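Side-chain contacts in glutamine synthetase (Streptomyces coelicolor, PDB 4BAX), which is a member of the glutamine synthetase family, a multi-subunit protein whose chains combine a beta-Grasp domain with a catalytic domain: residues A[126-131]-A[176-181]; A[132-135]-A[139-142]; A[53-58]-A[87-92]; A[35-40]-A[75-80]; A[265-270]-A[328-333]. One frame throughout, in Å; residues are numbered along the deposited sequence.

Interaction 1: residues A[126-131]-A[176-181]; sequences LGFPEG and VMPGQW
G127 meets the ring of P178 with bare backbone: its CA lies 4.0 Å from P178 CB, and lacking a side chain it lets the two backbones come within 4.9 Å, measured from G127 CA to P178 CA. A water bridges the same two residues. It donates to P178 O at 2.7 Å and accepts from G127 N over a longer, weak bond. P178 sits at the second position of a type II beta turn running from M177 to Q180, closed by Q180 N to M177 O at 2.9 Å. G179 takes the third position with the positive phi (76°) that this turn requires. The turn leads into strand 180-188 of the catalytic domain, which pairs antiparallel with strand 110-121; the loop carrying G127 follows strand 124-125, another partner of 110-121. At F128, chi1 of -87° sets CG beside the backbone N, a rotation that brings the ring to the proline and methionine. CE1 does the touching: P178 CG comes to the ring edge, near its plane, 3.8 Å from F128 CE1. The methyl M177 CE approaches F128 CE1 obliquely at 3.9 Å, ending a chain bent at its last torsion and running roughly at right angles to F128. W226 meets the F128 ring edge-to-face. Farther on, P129 packs on G131 of a second subunit, while E130 forms a salt bridge with R124.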
# COMPACT_ATOMS: atom_id res chain seq x y z
N LEU A 126 5.93 -21.34 -3.57
CA LEU A 126 5.85 -20.37 -4.67
C LEU A 126 4.55 -20.51 -5.48
O LEU A 126 4.04 -19.52 -6.00
CB LEU A 126 7.09 -20.44 -5.57
CG LEU A 126 7.12 -19.39 -6.69
CD1 LEU A 126 7.58 -18.07 -6.11
CD2 LEU A 126 7.99 -19.79 -7.87
N GLY A 127 4.01 -21.72 -5.56
CA GLY A 127 2.79 -21.96 -6.31
C GLY A 127 1.50 -21.85 -5.50
O GLY A 127 0.41 -22.14 -6.00
N PHE A 128 1.63 -21.45 -4.24
CA PHE A 128 0.48 -21.37 -3.35
C PHE A 128 0.15 -19.90 -3.20
O PHE A 128 1.05 -19.07 -3.30
CB PHE A 128 0.81 -21.97 -1.97
CG PHE A 128 0.57 -23.46 -1.87
CD1 PHE A 128 0.92 -24.31 -2.91
CD2 PHE A 128 0.05 -24.03 -0.70
CE1 PHE A 128 0.72 -25.70 -2.81
CE2 PHE A 128 -0.16 -25.41 -0.60
CZ PHE A 128 0.18 -26.24 -1.65
N PRO A 129 -1.15 -19.57 -3.04
CA PRO A 129 -1.60 -18.20 -2.73
C PRO A 129 -1.36 -17.94 -1.24
O PRO A 129 -1.32 -18.90 -0.45
CB PRO A 129 -3.10 -18.23 -3.04
CG PRO A 129 -3.49 -19.65 -2.90
CD PRO A 129 -2.29 -20.48 -3.27
N GLU A 130 -1.22 -16.67 -0.86
CA GLU A 130 -1.01 -16.35 0.54
C GLU A 130 -2.22 -16.75 1.36
O GLU A 130 -3.36 -16.42 1.00
CB GLU A 130 -0.72 -14.85 0.72
CG GLU A 130 0.55 -14.36 0.01
CD GLU A 130 1.69 -14.06 0.97
OE1 GLU A 130 1.41 -13.88 2.18
OE2 GLU A 130 2.87 -14.03 0.53
N GLY A 131 -1.98 -17.53 2.40
CA GLY A 131 -3.03 -17.91 3.32
C GLY A 131 -3.96 -18.99 2.87
O GLY A 131 -4.98 -19.24 3.53
N VAL A 176 4.43 -32.76 -10.05
CA VAL A 176 3.01 -32.84 -9.72
C VAL A 176 2.51 -31.69 -8.82
O VAL A 176 1.42 -31.15 -9.04
CB VAL A 176 2.66 -34.21 -9.07
CG1 VAL A 176 1.20 -34.23 -8.58
CG2 VAL A 176 2.94 -35.35 -10.05
N MET A 177 3.30 -31.32 -7.82
CA MET A 177 3.00 -30.18 -6.97
C MET A 177 3.38 -28.85 -7.62
O MET A 177 4.40 -28.75 -8.30
CB MET A 177 3.71 -30.33 -5.63
CG MET A 177 3.20 -29.36 -4.57
SD MET A 177 4.17 -29.42 -3.05
CE MET A 177 4.08 -27.74 -2.51
N PRO A 178 2.55 -27.82 -7.43
CA PRO A 178 2.90 -26.51 -8.00
C PRO A 178 4.20 -25.95 -7.44
O PRO A 178 4.38 -25.91 -6.22
CB PRO A 178 1.72 -25.62 -7.59
CG PRO A 178 0.99 -26.37 -6.53
CD PRO A 178 1.21 -27.81 -6.83
N GLY A 179 5.07 -25.48 -8.34
CA GLY A 179 6.38 -24.99 -7.96
C GLY A 179 7.35 -26.11 -7.65
O GLY A 179 8.45 -25.84 -7.15
N GLN A 180 6.96 -27.34 -7.97
CA GLN A 180 7.83 -28.50 -7.79
C GLN A 180 8.41 -28.91 -9.12
O GLN A 180 7.70 -28.99 -10.13
CB GLN A 180 7.06 -29.66 -7.16
CG GLN A 180 7.92 -30.71 -6.44
CD GLN A 180 7.09 -31.75 -5.71
OE1 GLN A 180 6.40 -32.57 -6.32
NE2 GLN A 180 7.16 -31.72 -4.38
N TRP A 181 9.71 -29.19 -9.09
CA TRP A 181 10.47 -29.46 -10.30
C TRP A 181 11.43 -30.62 -10.10
O TRP A 181 11.71 -31.04 -8.97
CB TRP A 181 11.24 -28.21 -10.71
CG TRP A 181 10.39 -27.05 -11.13
CD1 TRP A 181 9.83 -26.11 -10.32
CD2 TRP A 181 9.99 -26.71 -12.46
NE1 TRP A 181 9.11 -25.20 -11.06
CE2 TRP A 181 9.20 -25.55 -12.38
CE3 TRP A 181 10.23 -27.27 -13.72
CZ2 TRP A 181 8.65 -24.94 -13.50
CZ3 TRP A 181 9.68 -26.65 -14.84
CH2 TRP A 181 8.91 -25.50 -14.72
O HOH W 1 5.91 -24.29 -4.61

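Interaction 2: residues A[132-135]-A[139-142]; sequences GFPA and GYYC
Y140 and A135 are joined by the hydrogen bond of this contact, side chain to main chain: the phenol Y140 OH donates to A135 O at 2.5 Å. The acceptor sits at the edge of the Y140 ring, in its plane, consistent with an O-H lying near the ring plane. Seen from the carbonyl the approach is less regular, with a C=O...O angle of 118° and the donor 41° above the carbonyl plane. Y140 CG stands anti to its carbonyl carbon (chi1 -43°), which carries the ring across toward A135.

Van der Waals contacts gather round the same oxygen. P134 CB is 3.6 Å from Y140 OH, the proline ring crossing the tyrosine at about a right angle, and A135 CB lies 3.7 Å from Y140 OH. Two apolar carbons thus press on the phenol oxygen while its proton goes to the backbone. Farther back the Y140 ring packs on P178, and P134 rests on F128, P129 and W226.

Contacts between chains flank the bond. F133 makes backbone hydrogen bonds to a second subunit, and Y141 O accepts from R21 of a third subunit. The whole is a side-chain-to-main-chain bridge across a few residues of an irregular loop, here the long connection between strand 124-125 and helix 152-164 of the catalytic domain, which takes part in subunit contacts.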
# COMPACT_ATOMS: atom_id res chain seq x y z
N GLY A 132 -3.62 -19.66 1.77
CA GLY A 132 -4.52 -20.60 1.15
C GLY A 132 -3.93 -21.71 0.30
O GLY A 132 -2.73 -22.01 0.31
N PHE A 133 -4.79 -22.31 -0.50
CA PHE A 133 -4.38 -23.42 -1.31
C PHE A 133 -4.72 -23.15 -2.77
O PHE A 133 -5.72 -22.50 -3.07
CB PHE A 133 -5.13 -24.66 -0.85
CG PHE A 133 -4.64 -25.17 0.48
CD1 PHE A 133 -3.45 -25.89 0.57
CD2 PHE A 133 -5.35 -24.90 1.64
CE1 PHE A 133 -3.00 -26.35 1.80
CE2 PHE A 133 -4.90 -25.35 2.88
CZ PHE A 133 -3.73 -26.08 2.96
N PRO A 134 -3.89 -23.67 -3.67
CA PRO A 134 -4.22 -23.57 -5.09
C PRO A 134 -5.17 -24.71 -5.44
O PRO A 134 -5.48 -25.52 -4.56
CB PRO A 134 -2.87 -23.77 -5.78
CG PRO A 134 -2.08 -24.62 -4.82
CD PRO A 134 -2.52 -24.19 -3.45
N ALA A 135 -5.58 -24.80 -6.70
CA ALA A 135 -6.44 -25.90 -7.11
C ALA A 135 -5.68 -27.21 -6.90
O ALA A 135 -4.43 -27.22 -6.84
CB ALA A 135 -6.82 -25.73 -8.56
N GLY A 139 -3.06 -30.51 -13.10
CA GLY A 139 -2.62 -29.69 -14.20
C GLY A 139 -1.21 -29.12 -14.11
O GLY A 139 -0.77 -28.48 -15.06
N TYR A 140 -0.54 -29.28 -12.97
CA TYR A 140 0.84 -28.78 -12.80
C TYR A 140 1.94 -29.61 -13.49
O TYR A 140 2.91 -29.07 -14.01
CB TYR A 140 1.17 -28.53 -11.32
CG TYR A 140 0.04 -27.83 -10.60
CD1 TYR A 140 -0.26 -26.49 -10.86
CD2 TYR A 140 -0.74 -28.51 -9.67
CE1 TYR A 140 -1.34 -25.86 -10.22
CE2 TYR A 140 -1.81 -27.90 -9.02
CZ TYR A 140 -2.10 -26.57 -9.29
OH TYR A 140 -3.17 -25.99 -8.62
N TYR A 141 1.75 -30.91 -13.52
CA TYR A 141 2.82 -31.82 -13.92
C TYR A 141 3.08 -31.73 -15.43
O TYR A 141 2.18 -31.99 -16.25
CB TYR A 141 2.41 -33.23 -13.51
CG TYR A 141 3.26 -34.35 -14.03
CD1 TYR A 141 4.43 -34.73 -13.38
CD2 TYR A 141 2.88 -35.06 -15.15
CE1 TYR A 141 5.20 -35.79 -13.84
CE2 TYR A 141 3.64 -36.12 -15.62
CZ TYR A 141 4.81 -36.48 -14.96
OH TYR A 141 5.56 -37.53 -15.44
N CYS A 142 4.33 -31.37 -15.79
CA CYS A 142 4.71 -31.17 -17.19
C CYS A 142 3.80 -30.12 -17.83
O CYS A 142 3.53 -30.17 -19.04
CB CYS A 142 4.69 -32.48 -17.99
SG CYS A 142 5.92 -33.72 -17.54

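Interaction 3: residues A[53-58]-A[87-92]; sequences SSSDCV and TPHPSN
H89 carries the larger part of this small, buried contact, its imidazole held toward C57 and S55 with CG anti to the backbone N (chi1 -173°). The thiol C57 SG stands 4.0 Å from H89 CD2. Measured to the centre of the ring it is 4.6 Å away and 49° off the normal, an oblique sulfur-aromatic approach. S55 OG comes to the ring edge near NE2, but at 4.1 Å from H89 NE2 it is only in van der Waals contact. NE2 instead bonds to the carbonyl O of Q49. Here the start of strand 56-66, in the beta-Grasp sheet, meets the linker that runs from strand 75-82 toward helix 94-103 of the catalytic domain. The other nitrogen is used locally: S91 N donates to H89 ND1 at 3.0 Å, nearly straight (168°) and close to the ring plane. Together with the bond to Q49 O, which can only accept, this is consistent with a proton on NE2. Held through both nitrogens, the ring has little freedom to rotate. P90 CD lies over the rim of one face. The backbone makes a type I turn from H89 to N92, and D56 reaches R294 of a fourth subunit in a salt bridge.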
# COMPACT_ATOMS: atom_id res chain seq x y z
N SER A 53 35.73 -26.56 20.64
CA SER A 53 36.98 -25.80 20.75
C SER A 53 38.22 -26.46 20.11
O SER A 53 39.33 -25.95 20.27
CB SER A 53 37.27 -25.49 22.23
OG SER A 53 36.72 -24.24 22.61
N SER A 54 38.05 -27.58 19.41
CA SER A 54 39.22 -28.27 18.85
C SER A 54 39.21 -28.57 17.35
O SER A 54 40.19 -29.12 16.83
CB SER A 54 39.53 -29.56 19.63
OG SER A 54 40.79 -30.09 19.25
N SER A 55 38.15 -28.20 16.63
CA SER A 55 38.13 -28.57 15.21
C SER A 55 38.42 -27.42 14.25
O SER A 55 37.70 -26.43 14.15
CB SER A 55 36.87 -29.37 14.83
OG SER A 55 37.16 -30.75 14.64
N ASP A 56 39.52 -27.61 13.53
CA ASP A 56 39.96 -26.74 12.47
C ASP A 56 39.95 -27.74 11.36
O ASP A 56 40.35 -28.89 11.55
CB ASP A 56 41.39 -26.29 12.72
CG ASP A 56 41.50 -25.39 13.92
OD1 ASP A 56 40.50 -24.72 14.24
OD2 ASP A 56 42.59 -25.35 14.53
N CYS A 57 39.49 -27.32 10.19
CA CYS A 57 39.22 -28.30 9.16
C CYS A 57 40.02 -28.00 7.90
O CYS A 57 40.50 -26.88 7.70
CB CYS A 57 37.73 -28.33 8.85
SG CYS A 57 36.70 -28.78 10.27
N VAL A 58 40.21 -29.04 7.09
CA VAL A 58 40.99 -28.94 5.88
C VAL A 58 40.06 -29.23 4.68
O VAL A 58 39.26 -30.18 4.70
CB VAL A 58 42.16 -29.94 5.91
CG1 VAL A 58 42.79 -30.06 4.54
CG2 VAL A 58 43.21 -29.51 6.96
N THR A 87 43.37 -36.93 7.63
CA THR A 87 42.42 -38.04 7.60
C THR A 87 41.01 -37.47 7.41
O THR A 87 40.79 -36.29 7.67
CB THR A 87 42.50 -38.88 8.91
OG1 THR A 87 42.09 -38.08 10.03
CG2 THR A 87 43.92 -39.35 9.15
N PRO A 88 40.06 -38.31 6.94
CA PRO A 88 38.69 -37.80 6.74
C PRO A 88 38.05 -37.36 8.05
O PRO A 88 38.23 -38.01 9.09
CB PRO A 88 37.94 -39.02 6.17
CG PRO A 88 39.00 -39.86 5.55
CD PRO A 88 40.24 -39.67 6.38
N HIS A 89 37.35 -36.23 7.99
CA HIS A 89 36.58 -35.70 9.10
C HIS A 89 35.37 -36.62 9.25
O HIS A 89 34.98 -37.27 8.27
CB HIS A 89 36.17 -34.26 8.77
CG HIS A 89 35.50 -33.54 9.90
ND1 HIS A 89 34.16 -33.70 10.19
CD2 HIS A 89 35.98 -32.64 10.80
CE1 HIS A 89 33.85 -32.94 11.23
NE2 HIS A 89 34.94 -32.30 11.62
N PRO A 90 34.78 -36.71 10.45
CA PRO A 90 33.60 -37.58 10.66
C PRO A 90 32.41 -37.22 9.74
O PRO A 90 31.66 -38.12 9.34
CB PRO A 90 33.24 -37.33 12.12
CG PRO A 90 34.55 -37.04 12.76
CD PRO A 90 35.35 -36.28 11.74
N SER A 91 32.26 -35.95 9.40
CA SER A 91 31.22 -35.52 8.48
C SER A 91 31.44 -36.04 7.06
O SER A 91 30.49 -36.10 6.28
CB SER A 91 31.09 -34.00 8.48
OG SER A 91 32.36 -33.40 8.38
N ASN A 92 32.69 -36.38 6.73
CA ASN A 92 33.03 -36.81 5.37
C ASN A 92 32.37 -38.14 5.02
O ASN A 92 32.64 -39.14 5.68
CB ASN A 92 34.55 -36.90 5.24
CG ASN A 92 35.03 -37.21 3.82
OD1 ASN A 92 34.34 -37.88 3.04
ND2 ASN A 92 36.23 -36.75 3.50

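Interaction 4: residues A[35-40]-A[75-80]; sequences DALPVW and ILVLCE
P38 O, hydrogen-bonded by the hydroxyl of Y8, holds the loop next to L37, whose two methyls make the contact itself against I75 and V77. The branches divide the work. L37 CD1 meets V77 CG1 at 3.9 Å, and L37 CD2 meets I75 CD1 at 4.1 Å, each pair reaching toward each other tip to tip. With chi1 at -69°, which puts CG on the backbone N side, L37 spans a backbone gap of 8.7 Å between L37 CA and V77 CA. I75 and V77 are two apart on strand 75-82 and so face the same way. That strand lies inside the mixed five-stranded sheet of the beta-Grasp domain, parallel to strand 3-11 and antiparallel to strand 56-66, and the loop between strands 20-28 and 40-43 folds over this face. The alternate residues L76 and L78 point to the other face, where helix 190-210 packs against them. On the loop side, I75 places CG1 between the backbone N and the carbonyl carbon (chi1 53°), the crowded position; this starts the branch toward the leucine, and chi2 (138°) carries CD1 to it. V77 CG1 takes the other methyl. The packing continues across the sheet: L37 also rests on I27 of strand 20-28, V77 on Y8, and I75 on F4.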
# COMPACT_ATOMS: atom_id res chain seq x y z
N ASP A 35 44.89 -31.02 -9.33
CA ASP A 35 46.17 -31.32 -8.67
C ASP A 35 46.95 -30.05 -8.35
O ASP A 35 47.72 -30.02 -7.39
CB ASP A 35 47.02 -32.26 -9.54
CG ASP A 35 46.38 -33.61 -9.77
OD1 ASP A 35 45.35 -33.91 -9.11
OD2 ASP A 35 46.89 -34.38 -10.62
N ALA A 36 46.76 -29.02 -9.17
CA ALA A 36 47.43 -27.74 -8.93
C ALA A 36 46.63 -26.88 -7.96
O ALA A 36 47.13 -25.85 -7.47
CB ALA A 36 47.66 -27.00 -10.24
N LEU A 37 45.42 -27.33 -7.62
CA LEU A 37 44.61 -26.52 -6.73
C LEU A 37 44.99 -26.73 -5.29
O LEU A 37 45.04 -27.86 -4.81
CB LEU A 37 43.13 -26.84 -6.92
CG LEU A 37 42.54 -26.37 -8.25
CD1 LEU A 37 41.19 -27.00 -8.43
CD2 LEU A 37 42.45 -24.84 -8.25
N PRO A 38 45.24 -25.62 -4.60
CA PRO A 38 45.68 -25.69 -3.21
C PRO A 38 44.58 -26.28 -2.31
O PRO A 38 43.39 -26.02 -2.52
CB PRO A 38 45.96 -24.22 -2.84
CG PRO A 38 45.31 -23.39 -3.91
CD PRO A 38 45.28 -24.25 -5.14
N VAL A 39 45.00 -27.05 -1.30
CA VAL A 39 44.09 -27.46 -0.23
C VAL A 39 43.91 -26.25 0.64
O VAL A 39 44.74 -25.34 0.62
CB VAL A 39 44.59 -28.67 0.59
CG1 VAL A 39 45.19 -29.74 -0.33
CG2 VAL A 39 45.58 -28.23 1.66
N TRP A 40 42.78 -26.21 1.35
CA TRP A 40 42.44 -25.03 2.13
C TRP A 40 41.85 -25.44 3.48
O TRP A 40 41.74 -26.62 3.79
CB TRP A 40 41.46 -24.17 1.34
CG TRP A 40 41.48 -22.72 1.69
CD1 TRP A 40 42.33 -22.09 2.55
CD2 TRP A 40 40.61 -21.71 1.17
NE1 TRP A 40 42.04 -20.74 2.60
CE2 TRP A 40 40.99 -20.49 1.76
CE3 TRP A 40 39.55 -21.72 0.26
CZ2 TRP A 40 40.34 -19.29 1.47
CZ3 TRP A 40 38.90 -20.53 -0.02
CH2 TRP A 40 39.30 -19.33 0.58
N ILE A 75 36.16 -20.77 -11.52
CA ILE A 75 35.81 -22.18 -11.35
C ILE A 75 35.16 -22.50 -10.00
O ILE A 75 35.33 -21.77 -9.02
CB ILE A 75 37.06 -23.09 -11.53
CG1 ILE A 75 38.18 -22.61 -10.61
CG2 ILE A 75 37.52 -23.15 -12.99
CD1 ILE A 75 38.92 -23.72 -9.92
N LEU A 76 34.46 -23.63 -9.96
CA LEU A 76 33.92 -24.16 -8.71
C LEU A 76 34.78 -25.33 -8.27
O LEU A 76 35.16 -26.17 -9.09
CB LEU A 76 32.48 -24.62 -8.89
CG LEU A 76 31.61 -23.58 -9.58
CD1 LEU A 76 30.31 -24.26 -9.96
CD2 LEU A 76 31.41 -22.35 -8.68
N VAL A 77 35.11 -25.36 -6.99
CA VAL A 77 35.93 -26.44 -6.46
C VAL A 77 35.20 -27.16 -5.34
O VAL A 77 35.10 -26.64 -4.22
CB VAL A 77 37.29 -25.93 -5.93
CG1 VAL A 77 38.26 -27.07 -5.80
CG2 VAL A 77 37.88 -24.89 -6.86
N LEU A 78 34.71 -28.36 -5.63
CA LEU A 78 34.08 -29.18 -4.60
C LEU A 78 35.15 -29.92 -3.79
O LEU A 78 35.99 -30.59 -4.37
CB LEU A 78 33.11 -30.18 -5.23
CG LEU A 78 32.38 -31.11 -4.26
CD1 LEU A 78 31.40 -30.36 -3.36
CD2 LEU A 78 31.69 -32.23 -5.02
N CYS A 79 35.06 -29.86 -2.46
CA CYS A 79 36.10 -30.42 -1.57
C CYS A 79 35.54 -31.45 -0.63
O CYS A 79 34.33 -31.52 -0.39
CB CYS A 79 36.77 -29.32 -0.73
SG CYS A 79 37.55 -27.96 -1.62
N GLU A 80 36.42 -32.28 -0.09
CA GLU A 80 36.04 -33.13 1.01
C GLU A 80 36.71 -32.53 2.23
O GLU A 80 37.71 -31.80 2.11
CB GLU A 80 36.43 -34.59 0.79
CG GLU A 80 37.94 -34.83 0.79
CD GLU A 80 38.31 -36.30 0.59
OE1 GLU A 80 37.37 -37.13 0.57
OE2 GLU A 80 39.52 -36.63 0.46

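Interaction 5: residues A[265-270]-A[328-333]; sequences KNYGAG and RLLVDT
L329 puts one methyl, CD1, against the loop: it lies 3.6 Å from N266 CB and 4.1 Å from N266 ND2, with the two side chains crossing at about a right angle. The first torsion (chi1 -72°) leaves CG opposite the carbonyl carbon, and the extended second torsion points CD1 at the asparagine. The same methyl also approaches the Y267 ring obliquely, 4.4 Å from Y267 CE1. The amide end of N266 is engaged elsewhere, ND2 bonding to D262 O. Next along helix 323-341, L330 reaches the hydroxyl end of the tyrosine: Y267 OH is 4.1 Å from both L330 CG and L330 CD2, again with the side chains nearly perpendicular. One turn on from L329, T333 donates its backbone N to L329 O at 2.9 Å, while its OG1 bonds to H263 NE2. The same imidazole bonds through ND1 to Y267 OH, so H263 links helix and loop through its two ring nitrogens. Between the two segments, then, the contact is apolar: leucine side chains lie across an asparagine and a phenol, and N266 ND2 and Y267 OH are bonded by other residues. D314 as well as H263 bonds Y267 OH, which would hold the buried ring in place while the leucines pack beside it.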
# COMPACT_ATOMS: atom_id res chain seq x y z
N LYS A 265 16.73 -45.88 6.72
CA LYS A 265 17.16 -44.94 7.80
C LYS A 265 18.29 -44.02 7.40
O LYS A 265 18.68 -43.14 8.18
CB LYS A 265 17.58 -45.69 9.09
CG LYS A 265 18.83 -46.54 8.96
CD LYS A 265 19.21 -47.18 10.29
CE LYS A 265 20.35 -48.22 10.25
NZ LYS A 265 20.73 -48.27 11.66
N ASN A 266 18.82 -44.19 6.19
CA ASN A 266 19.85 -43.31 5.64
C ASN A 266 19.40 -42.57 4.40
O ASN A 266 20.21 -41.95 3.69
CB ASN A 266 21.13 -44.10 5.32
CG ASN A 266 21.84 -44.59 6.54
OD1 ASN A 266 22.52 -43.82 7.21
ND2 ASN A 266 21.68 -45.87 6.84
N TYR A 267 18.10 -42.63 4.14
CA TYR A 267 17.55 -42.13 2.89
C TYR A 267 16.96 -40.73 3.02
O TYR A 267 16.25 -40.27 2.12
CB TYR A 267 16.49 -43.10 2.36
CG TYR A 267 17.00 -44.13 1.39
CD1 TYR A 267 18.36 -44.33 1.18
CD2 TYR A 267 16.11 -44.90 0.66
CE1 TYR A 267 18.81 -45.30 0.27
CE2 TYR A 267 16.55 -45.85 -0.26
CZ TYR A 267 17.89 -46.05 -0.45
OH TYR A 267 18.27 -47.02 -1.35
N GLY A 268 17.26 -40.07 4.13
CA GLY A 268 16.86 -38.69 4.28
C GLY A 268 15.97 -38.48 5.48
O GLY A 268 15.20 -39.36 5.87
N ALA A 269 16.05 -37.28 6.03
CA ALA A 269 15.30 -36.95 7.23
C ALA A 269 13.82 -36.73 6.91
O ALA A 269 13.48 -36.09 5.90
CB ALA A 269 15.91 -35.71 7.90
N GLY A 270 12.94 -37.28 7.73
CA GLY A 270 11.52 -37.10 7.50
C GLY A 270 10.94 -38.03 6.46
O GLY A 270 9.86 -37.75 5.93
N ARG A 328 26.52 -45.36 -1.96
CA ARG A 328 27.36 -46.31 -1.22
C ARG A 328 26.55 -47.55 -0.82
O ARG A 328 27.00 -48.69 -1.02
CB ARG A 328 27.96 -45.65 0.03
CG ARG A 328 29.13 -46.44 0.66
CD ARG A 328 28.91 -46.79 2.13
NE ARG A 328 28.43 -45.64 2.89
CZ ARG A 328 27.76 -45.73 4.03
NH1 ARG A 328 27.50 -46.91 4.56
NH2 ARG A 328 27.35 -44.62 4.65
N LEU A 329 25.35 -47.30 -0.29
CA LEU A 329 24.47 -48.33 0.22
C LEU A 329 23.99 -49.29 -0.87
O LEU A 329 23.94 -50.51 -0.67
CB LEU A 329 23.26 -47.68 0.90
CG LEU A 329 23.51 -46.99 2.24
CD1 LEU A 329 22.23 -46.35 2.76
CD2 LEU A 329 24.05 -48.01 3.23
N LEU A 330 23.62 -48.72 -2.02
CA LEU A 330 23.17 -49.53 -3.14
C LEU A 330 24.30 -50.41 -3.67
O LEU A 330 24.08 -51.58 -3.97
CB LEU A 330 22.60 -48.65 -4.25
CG LEU A 330 21.17 -48.22 -3.95
CD1 LEU A 330 20.70 -47.12 -4.91
CD2 LEU A 330 20.24 -49.44 -3.98
N VAL A 331 25.50 -49.85 -3.77
CA VAL A 331 26.65 -50.63 -4.20
C VAL A 331 26.98 -51.73 -3.18
O VAL A 331 27.19 -52.88 -3.56
CB VAL A 331 27.87 -49.75 -4.39
CG1 VAL A 331 29.14 -50.57 -4.42
CG2 VAL A 331 27.72 -48.94 -5.67
N ASP A 332 26.97 -51.39 -1.90
CA ASP A 332 27.33 -52.39 -0.90
C ASP A 332 26.33 -53.53 -0.98
O ASP A 332 26.72 -54.68 -1.15
CB ASP A 332 27.30 -51.79 0.51
CG ASP A 332 28.06 -52.65 1.53
OD1 ASP A 332 28.07 -53.89 1.38
OD2 ASP A 332 28.68 -52.09 2.46
N THR A 333 25.06 -53.20 -0.91
CA THR A 333 24.06 -54.24 -0.87
C THR A 333 23.97 -55.05 -2.16
O THR A 333 24.20 -56.27 -2.16
CB THR A 333 22.67 -53.66 -0.49
OG1 THR A 333 22.72 -53.08 0.83
CG2 THR A 333 21.56 -54.71 -0.57

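How the interactions relate
From the N terminus, interaction 4 opens first, at 35-40, and closes at 75-80 within the beta-Grasp sheet. Interaction 3 starts inside that loop, at 53-58, and closes beyond it at 87-92, so the two cross. Strands 56-66 and 75-82 are neighbours, and a probable hydrogen bond from N92 to E80 links the two contacts, tying the sheet to the approach to helix 94-103. Interaction 1 then closes the loop from 126-131 to 176-181, with the short interaction 2 nested inside and touching it, F128 on P134 and P178 on Y140. Interaction 5 follows in series, about 29 Å from interaction 1 between centres, joining the 265-270 loop to helix 323-341.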